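Local coordinates for protein putative drug/sodium antiporter (Escherichia coli, PDB 4Z3N) that is a MATE-family membrane transporter that transports the genotoxin colibactin and is probably an antiporter, at residues A[67-77]-A[147-158]. Residues are numbered along the deposited sequence; the frame is centred on the assembly and turned at random.
Sequences IIAGVGLVFPV and IIGYATEFYYYS
Phe-154 and Tyr-150 both hold CG anti to their own carbonyl carbon (chi1 -81° and -75°), which swings the two rings, one helical turn apart, onto segment 67-77. The contact lies in the MATE fold and joins the lead-in and first turn of helix 75-101 to helix 149-159; both are in or next to predicted membrane spans. In segment 67-77 a short 3-10 segment, 69-74, leads into helix 75-101; segment 147-158 holds almost all of the short helix 149-159, with two residues before it. The two segments run in the same direction. No hydrogen bond joins them, and the contact is mostly between carbon atoms.

Val-71 places CG2 over one face of the Phe-154 ring, 4.1 Å from the ring centroid and 15° off the normal, a CH-pi contact. Ile-68 CG2 comes to the same ring obliquely. The CA of Ile-68 lies over a face of the Tyr-150 ring, 4.2 Å from the centroid, in a second CH-pi contact. Ile-67 CG2 packs on the CE2 side of that tyrosine.

The backbones come close at Gly-70, whose CA is 5.7 Å from Ala-151 CA. With no side chain there, Ile-147 CD1 lies 3.7 Å from Gly-70 CA. Leu-73 CD1 touches both Ile-147 CD1 and Ala-151 CB. Leu-138 of helix 134-139 also packs on Leu-73.

Val-74 CG2 reaches Tyr-155 CA at 3.7 Å. Val-74 CG2 and Val-77 CG2 both lie at the edge of the Tyr-155 ring. The hydroxyl of that tyrosine is hydrogen-bonded to Gly-130 O. Val-210 of helix 209-232 also touches Ile-68. Ser-158 OG, 4.0 Å from Val-74 CG2, donates to Phe-154 O at 2.8 Å. That oxygen also accepts from Ser-158 N, and the two donors approach from opposite faces of the carbonyl plane.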
ATOM      1  N   ILE A  67     -21.060 -12.455  18.260  1.00 84.37           N
ATOM      2  CA  ILE A  67     -22.144 -11.488  18.169  1.00 86.78           C
ATOM      3  C   ILE A  67     -21.588 -10.162  17.609  1.00 85.00           C
ATOM      4  O   ILE A  67     -21.936  -9.737  16.499  1.00 78.86           O
ATOM      5  CB  ILE A  67     -22.813 -11.299  19.554  1.00 87.57           C
ATOM      6  CG1 ILE A  67     -23.023 -12.670  20.207  1.00 89.74           C
ATOM      7  CG2 ILE A  67     -24.138 -10.564  19.434  1.00 86.01           C
ATOM      8  CD1 ILE A  67     -23.749 -12.627  21.524  1.00 95.29           C
ATOM      9  N   ILE A  68     -20.696  -9.538  18.374  1.00 78.14           N
ATOM     10  CA  ILE A  68     -19.990  -8.327  17.966  1.00 75.94           C
ATOM     11  C   ILE A  68     -19.034  -8.591  16.791  1.00 76.24           C
ATOM     12  O   ILE A  68     -18.440  -7.667  16.232  1.00 74.13           O
ATOM     13  CB  ILE A  68     -19.210  -7.715  19.160  1.00 75.35           C
ATOM     14  CG1 ILE A  68     -20.171  -7.350  20.289  1.00 78.76           C
ATOM     15  CG2 ILE A  68     -18.442  -6.468  18.750  1.00 74.70           C
ATOM     16  CD1 ILE A  68     -19.550  -6.479  21.359  1.00 79.01           C
ATOM     17  N   ALA A  69     -18.931  -9.850  16.378  1.00 78.09           N
ATOM     18  CA  ALA A  69     -17.884 -10.287  15.460  1.00 72.49           C
ATOM     19  C   ALA A  69     -18.168  -9.834  14.034  1.00 69.35           C
ATOM     20  O   ALA A  69     -17.442 -10.196  13.117  1.00 66.89           O
ATOM     21  CB  ALA A  69     -17.728 -11.805  15.513  1.00 73.87           C
ATOM     22  N   GLY A  70     -19.251  -9.080  13.854  1.00 72.11           N
ATOM     23  CA  GLY A  70     -19.483  -8.316  12.637  1.00 70.23           C
ATOM     24  C   GLY A  70     -18.632  -7.046  12.562  1.00 77.49           C
ATOM     25  O   GLY A  70     -18.842  -6.184  11.704  1.00 76.42           O
ATOM     26  N   VAL A  71     -17.681  -6.917  13.486  1.00 74.82           N
ATOM     27  CA  VAL A  71     -16.615  -5.934  13.370  1.00 65.26           C
ATOM     28  C   VAL A  71     -15.872  -6.196  12.057  1.00 68.60           C
ATOM     29  O   VAL A  71     -15.414  -5.271  11.382  1.00 68.84           O
ATOM     30  CB  VAL A  71     -15.625  -6.007  14.580  1.00 64.41           C
ATOM     31  CG1 VAL A  71     -14.646  -7.151  14.407  1.00 58.13           C
ATOM     32  CG2 VAL A  71     -14.857  -4.706  14.752  1.00 62.31           C
ATOM     33  N   GLY A  72     -15.770  -7.473  11.694  1.00 67.67           N
ATOM     34  CA  GLY A  72     -15.062  -7.878  10.494  1.00 61.43           C
ATOM     35  C   GLY A  72     -15.760  -7.398   9.242  1.00 62.94           C
ATOM     36  O   GLY A  72     -15.136  -7.212   8.204  1.00 69.78           O
ATOM     37  N   LEU A  73     -17.065  -7.200   9.339  1.00 65.86           N
ATOM     38  CA  LEU A  73     -17.852  -6.693   8.222  1.00 66.80           C
ATOM     39  C   LEU A  73     -17.357  -5.308   7.813  1.00 67.31           C
ATOM     40  O   LEU A  73     -17.391  -4.937   6.639  1.00 68.54           O
ATOM     41  CB  LEU A  73     -19.340  -6.656   8.599  1.00 65.13           C
ATOM     42  CG  LEU A  73     -20.419  -6.182   7.624  1.00 62.52           C
ATOM     43  CD1 LEU A  73     -21.748  -6.719   8.082  1.00 78.65           C
ATOM     44  CD2 LEU A  73     -20.496  -4.678   7.558  1.00 66.08           C
ATOM     45  N   VAL A  74     -16.881  -4.551   8.793  1.00 64.06           N
ATOM     46  CA  VAL A  74     -16.518  -3.161   8.568  1.00 64.36           C
ATOM     47  C   VAL A  74     -15.032  -3.028   8.218  1.00 62.90           C
ATOM     48  O   VAL A  74     -14.513  -1.920   8.061  1.00 53.17           O
ATOM     49  CB  VAL A  74     -16.855  -2.291   9.808  1.00 58.84           C
ATOM     50  CG1 VAL A  74     -15.687  -2.255  10.783  1.00 56.50           C
ATOM     51  CG2 VAL A  74     -17.240  -0.888   9.384  1.00 54.73           C
ATOM     52  N   PHE A  75     -14.359  -4.168   8.089  1.00 63.15           N
ATOM     53  CA  PHE A  75     -12.925  -4.200   7.809  1.00 59.05           C
ATOM     54  C   PHE A  75     -12.540  -3.491   6.505  1.00 56.21           C
ATOM     55  O   PHE A  75     -11.578  -2.726   6.475  1.00 51.76           O
ATOM     56  CB  PHE A  75     -12.430  -5.647   7.776  1.00 59.35           C
ATOM     57  CG  PHE A  75     -10.959  -5.773   7.551  1.00 59.76           C
ATOM     58  CD1 PHE A  75     -10.067  -5.532   8.579  1.00 63.11           C
ATOM     59  CD2 PHE A  75     -10.462  -6.125   6.306  1.00 64.52           C
ATOM     60  CE1 PHE A  75      -8.693  -5.641   8.371  1.00 65.38           C
ATOM     61  CE2 PHE A  75      -9.092  -6.238   6.093  1.00 64.43           C
ATOM     62  CZ  PHE A  75      -8.210  -5.993   7.129  1.00 59.80           C
ATOM     63  N   PRO A  76     -13.279  -3.750   5.414  1.00 60.15           N
ATOM     64  CA  PRO A  76     -13.013  -3.059   4.146  1.00 54.87           C
ATOM     65  C   PRO A  76     -13.008  -1.531   4.254  1.00 50.03           C
ATOM     66  O   PRO A  76     -12.305  -0.874   3.489  1.00 47.06           O
ATOM     67  CB  PRO A  76     -14.162  -3.519   3.253  1.00 45.41           C
ATOM     68  CG  PRO A  76     -14.519  -4.845   3.780  1.00 53.19           C
ATOM     69  CD  PRO A  76     -14.312  -4.787   5.265  1.00 57.86           C
ATOM     70  N   VAL A  77     -13.789  -0.969   5.170  1.00 50.14           N
ATOM     71  CA  VAL A  77     -13.870   0.484   5.263  1.00 49.35           C
ATOM     72  C   VAL A  77     -12.550   1.033   5.810  1.00 44.22           C
ATOM     73  O   VAL A  77     -12.047   2.051   5.334  1.00 41.77           O
ATOM     74  CB  VAL A  77     -15.073   0.948   6.132  1.00 43.18           C
ATOM     75  CG1 VAL A  77     -14.869   2.370   6.627  1.00 34.45           C
ATOM     76  CG2 VAL A  77     -16.357   0.860   5.319  1.00 38.96           C
ATOM     77  N   ILE A 147     -26.201  -9.679  12.717  1.00100.75           N
ATOM     78  CA  ILE A 147     -25.360  -8.507  12.889  1.00 92.80           C
ATOM     79  C   ILE A 147     -25.764  -7.342  11.987  1.00 89.81           C
ATOM     80  O   ILE A 147     -25.577  -7.386  10.775  1.00 89.89           O
ATOM     81  CB  ILE A 147     -23.890  -8.863  12.611  1.00 87.58           C
ATOM     82  CG1 ILE A 147     -23.747  -9.492  11.230  1.00 75.59           C
ATOM     83  CG2 ILE A 147     -23.366  -9.827  13.666  1.00 93.13           C
ATOM     84  CD1 ILE A 147     -22.325  -9.781  10.846  1.00 77.23           C
ATOM     85  N   ILE A 148     -26.355  -6.316  12.592  1.00 91.06           N
ATOM     86  CA  ILE A 148     -26.529  -5.014  11.952  1.00 83.85           C
ATOM     87  C   ILE A 148     -26.171  -3.892  12.928  1.00 79.32           C
ATOM     88  O   ILE A 148     -25.278  -3.091  12.667  1.00 78.40           O
ATOM     89  CB  ILE A 148     -27.956  -4.802  11.402  1.00 86.07           C
ATOM     90  CG1 ILE A 148     -28.033  -3.445  10.699  1.00 81.05           C
ATOM     91  CG2 ILE A 148     -29.017  -4.956  12.503  1.00 91.97           C
ATOM     92  CD1 ILE A 148     -29.387  -3.116  10.134  1.00 82.15           C
ATOM     93  N   GLY A 149     -26.922  -3.813  14.026  1.00 81.30           N
ATOM     94  CA  GLY A 149     -26.709  -2.811  15.056  1.00 75.90           C
ATOM     95  C   GLY A 149     -25.262  -2.773  15.488  1.00 73.20           C
ATOM     96  O   GLY A 149     -24.707  -1.696  15.716  1.00 72.91           O
ATOM     97  N   TYR A 150     -24.645  -3.949  15.580  1.00 76.93           N
ATOM     98  CA  TYR A 150     -23.210  -4.044  15.838  1.00 76.52           C
ATOM     99  C   TYR A 150     -22.410  -3.490  14.667  1.00 66.75           C
ATOM    100  O   TYR A 150     -21.411  -2.799  14.857  1.00 64.47           O
ATOM    101  CB  TYR A 150     -22.800  -5.492  16.122  1.00 78.55           C
ATOM    102  CG  TYR A 150     -23.219  -5.958  17.492  1.00 81.99           C
ATOM    103  CD1 TYR A 150     -22.586  -5.473  18.632  1.00 77.13           C
ATOM    104  CD2 TYR A 150     -24.258  -6.868  17.652  1.00 83.13           C
ATOM    105  CE1 TYR A 150     -22.969  -5.884  19.892  1.00 82.51           C
ATOM    106  CE2 TYR A 150     -24.649  -7.288  18.913  1.00 85.98           C
ATOM    107  CZ  TYR A 150     -23.998  -6.791  20.031  1.00 84.90           C
ATOM    108  OH  TYR A 150     -24.372  -7.198  21.295  1.00 80.41           O
ATOM    109  N   ALA A 151     -22.872  -3.790  13.459  1.00 67.37           N
ATOM    110  CA  ALA A 151     -22.236  -3.307  12.241  1.00 64.72           C
ATOM    111  C   ALA A 151     -22.287  -1.779  12.129  1.00 58.96           C
ATOM    112  O   ALA A 151     -21.265  -1.145  11.866  1.00 60.23           O
ATOM    113  CB  ALA A 151     -22.885  -3.952  11.030  1.00 64.29           C
ATOM    114  N   THR A 152     -23.466  -1.193  12.345  1.00 58.10           N
ATOM    115  CA  THR A 152     -23.659   0.253  12.203  1.00 56.12           C
ATOM    116  C   THR A 152     -22.855   1.068  13.214  1.00 51.99           C
ATOM    117  O   THR A 152     -22.373   2.149  12.901  1.00 46.10           O
ATOM    118  CB  THR A 152     -25.143   0.651  12.361  1.00 54.47           C
ATOM    119  OG1 THR A 152     -25.946  -0.076  11.425  1.00 60.14           O
ATOM    120  CG2 THR A 152     -25.323   2.146  12.134  1.00 47.23           C
ATOM    121  N   GLU A 153     -22.730   0.552  14.431  1.00 53.07           N
ATOM    122  CA  GLU A 153     -22.032   1.263  15.496  1.00 48.16           C
ATOM    123  C   GLU A 153     -20.540   1.389  15.178  1.00 47.62           C
ATOM    124  O   GLU A 153     -19.915   2.440  15.352  1.00 43.39           O
ATOM    125  CB  GLU A 153     -22.249   0.543  16.828  1.00 44.98           C
ATOM    126  CG  GLU A 153     -21.697   1.275  18.043  1.00 45.11           C
ATOM    127  CD  GLU A 153     -21.963   0.528  19.354  1.00 53.08           C
ATOM    128  OE1 GLU A 153     -22.405  -0.651  19.307  1.00 47.08           O
ATOM    129  OE2 GLU A 153     -21.736   1.127  20.436  1.00 47.10           O
ATOM    130  N   PHE A 154     -19.985   0.294  14.692  1.00 49.14           N
ATOM    131  CA  PHE A 154     -18.591   0.225  14.329  1.00 46.02           C
ATOM    132  C   PHE A 154     -18.277   1.011  13.055  1.00 45.77           C
ATOM    133  O   PHE A 154     -17.207   1.609  12.927  1.00 38.54           O
ATOM    134  CB  PHE A 154     -18.212  -1.245  14.187  1.00 53.54           C
ATOM    135  CG  PHE A 154     -17.915  -1.914  15.512  1.00 63.69           C
ATOM    136  CD1 PHE A 154     -16.750  -1.565  16.204  1.00 65.48           C
ATOM    137  CD2 PHE A 154     -18.783  -2.878  16.040  1.00 63.15           C
ATOM    138  CE1 PHE A 154     -16.493  -2.136  17.428  1.00 65.23           C
ATOM    139  CE2 PHE A 154     -18.564  -3.503  17.234  1.00 67.65           C
ATOM    140  CZ  PHE A 154     -17.418  -3.143  17.953  1.00 65.01           C
ATOM    141  N   TYR A 155     -19.233   1.021  12.130  1.00 43.81           N
ATOM    142  CA  TYR A 155     -19.146   1.857  10.951  1.00 42.58           C
ATOM    143  C   TYR A 155     -19.035   3.331  11.361  1.00 42.43           C
ATOM    144  O   TYR A 155     -18.183   4.075  10.870  1.00 41.50           O
ATOM    145  CB  TYR A 155     -20.357   1.625  10.046  1.00 43.83           C
ATOM    146  CG  TYR A 155     -20.480   2.610   8.887  1.00 45.86           C
ATOM    147  CD1 TYR A 155     -19.750   2.440   7.713  1.00 42.04           C
ATOM    148  CD2 TYR A 155     -21.343   3.695   8.962  1.00 43.30           C
ATOM    149  CE1 TYR A 155     -19.877   3.326   6.658  1.00 39.56           C
ATOM    150  CE2 TYR A 155     -21.470   4.585   7.914  1.00 44.81           C
ATOM    151  CZ  TYR A 155     -20.737   4.395   6.767  1.00 43.47           C
ATOM    152  OH  TYR A 155     -20.862   5.286   5.730  1.00 47.32           O
ATOM    153  N   TYR A 156     -19.895   3.731  12.283  1.00 42.18           N
ATOM    154  CA  TYR A 156     -19.909   5.077  12.824  1.00 41.16           C
ATOM    155  C   TYR A 156     -18.617   5.443  13.582  1.00 39.99           C
ATOM    156  O   TYR A 156     -18.085   6.532  13.429  1.00 35.89           O
ATOM    157  CB  TYR A 156     -21.118   5.225  13.744  1.00 46.40           C
ATOM    158  CG  TYR A 156     -22.436   5.513  13.046  1.00 53.66           C
ATOM    159  CD1 TYR A 156     -22.486   6.141  11.797  1.00 49.44           C
ATOM    160  CD2 TYR A 156     -23.639   5.181  13.661  1.00 53.80           C
ATOM    161  CE1 TYR A 156     -23.707   6.417  11.185  1.00 54.06           C
ATOM    162  CE2 TYR A 156     -24.853   5.444  13.061  1.00 60.05           C
ATOM    163  CZ  TYR A 156     -24.894   6.059  11.833  1.00 64.98           C
ATOM    164  OH  TYR A 156     -26.140   6.299  11.282  1.00 64.90           O
ATOM    165  N   TYR A 157     -18.118   4.531  14.404  1.00 40.87           N
ATOM    166  CA  TYR A 157     -16.856   4.761  15.087  1.00 38.14           C
ATOM    167  C   TYR A 157     -15.726   4.900  14.060  1.00 36.62           C
ATOM    168  O   TYR A 157     -14.830   5.734  14.221  1.00 37.31           O
ATOM    169  CB  TYR A 157     -16.556   3.626  16.074  1.00 38.06           C
ATOM    170  CG  TYR A 157     -17.525   3.525  17.241  1.00 38.20           C
ATOM    171  CD1 TYR A 157     -18.184   4.646  17.726  1.00 35.83           C
ATOM    172  CD2 TYR A 157     -17.766   2.306  17.864  1.00 42.59           C
ATOM    173  CE1 TYR A 157     -19.055   4.559  18.798  1.00 36.41           C
ATOM    174  CE2 TYR A 157     -18.643   2.204  18.934  1.00 41.08           C
ATOM    175  CZ  TYR A 157     -19.284   3.336  19.400  1.00 42.57           C
ATOM    176  OH  TYR A 157     -20.163   3.237  20.468  1.00 45.85           O
ATOM    177  N   SER A 158     -15.779   4.087  13.007  1.00 31.24           N
ATOM    178  CA  SER A 158     -14.857   4.204  11.876  1.00 32.82           C
ATOM    179  C   SER A 158     -14.836   5.612  11.245  1.00 35.34           C
ATOM    180  O   SER A 158     -13.784   6.112  10.853  1.00 31.99           O
ATOM    181  CB  SER A 158     -15.216   3.180  10.788  1.00 37.53           C
ATOM    182  OG  SER A 158     -14.993   1.841  11.202  1.00 38.45           O
TER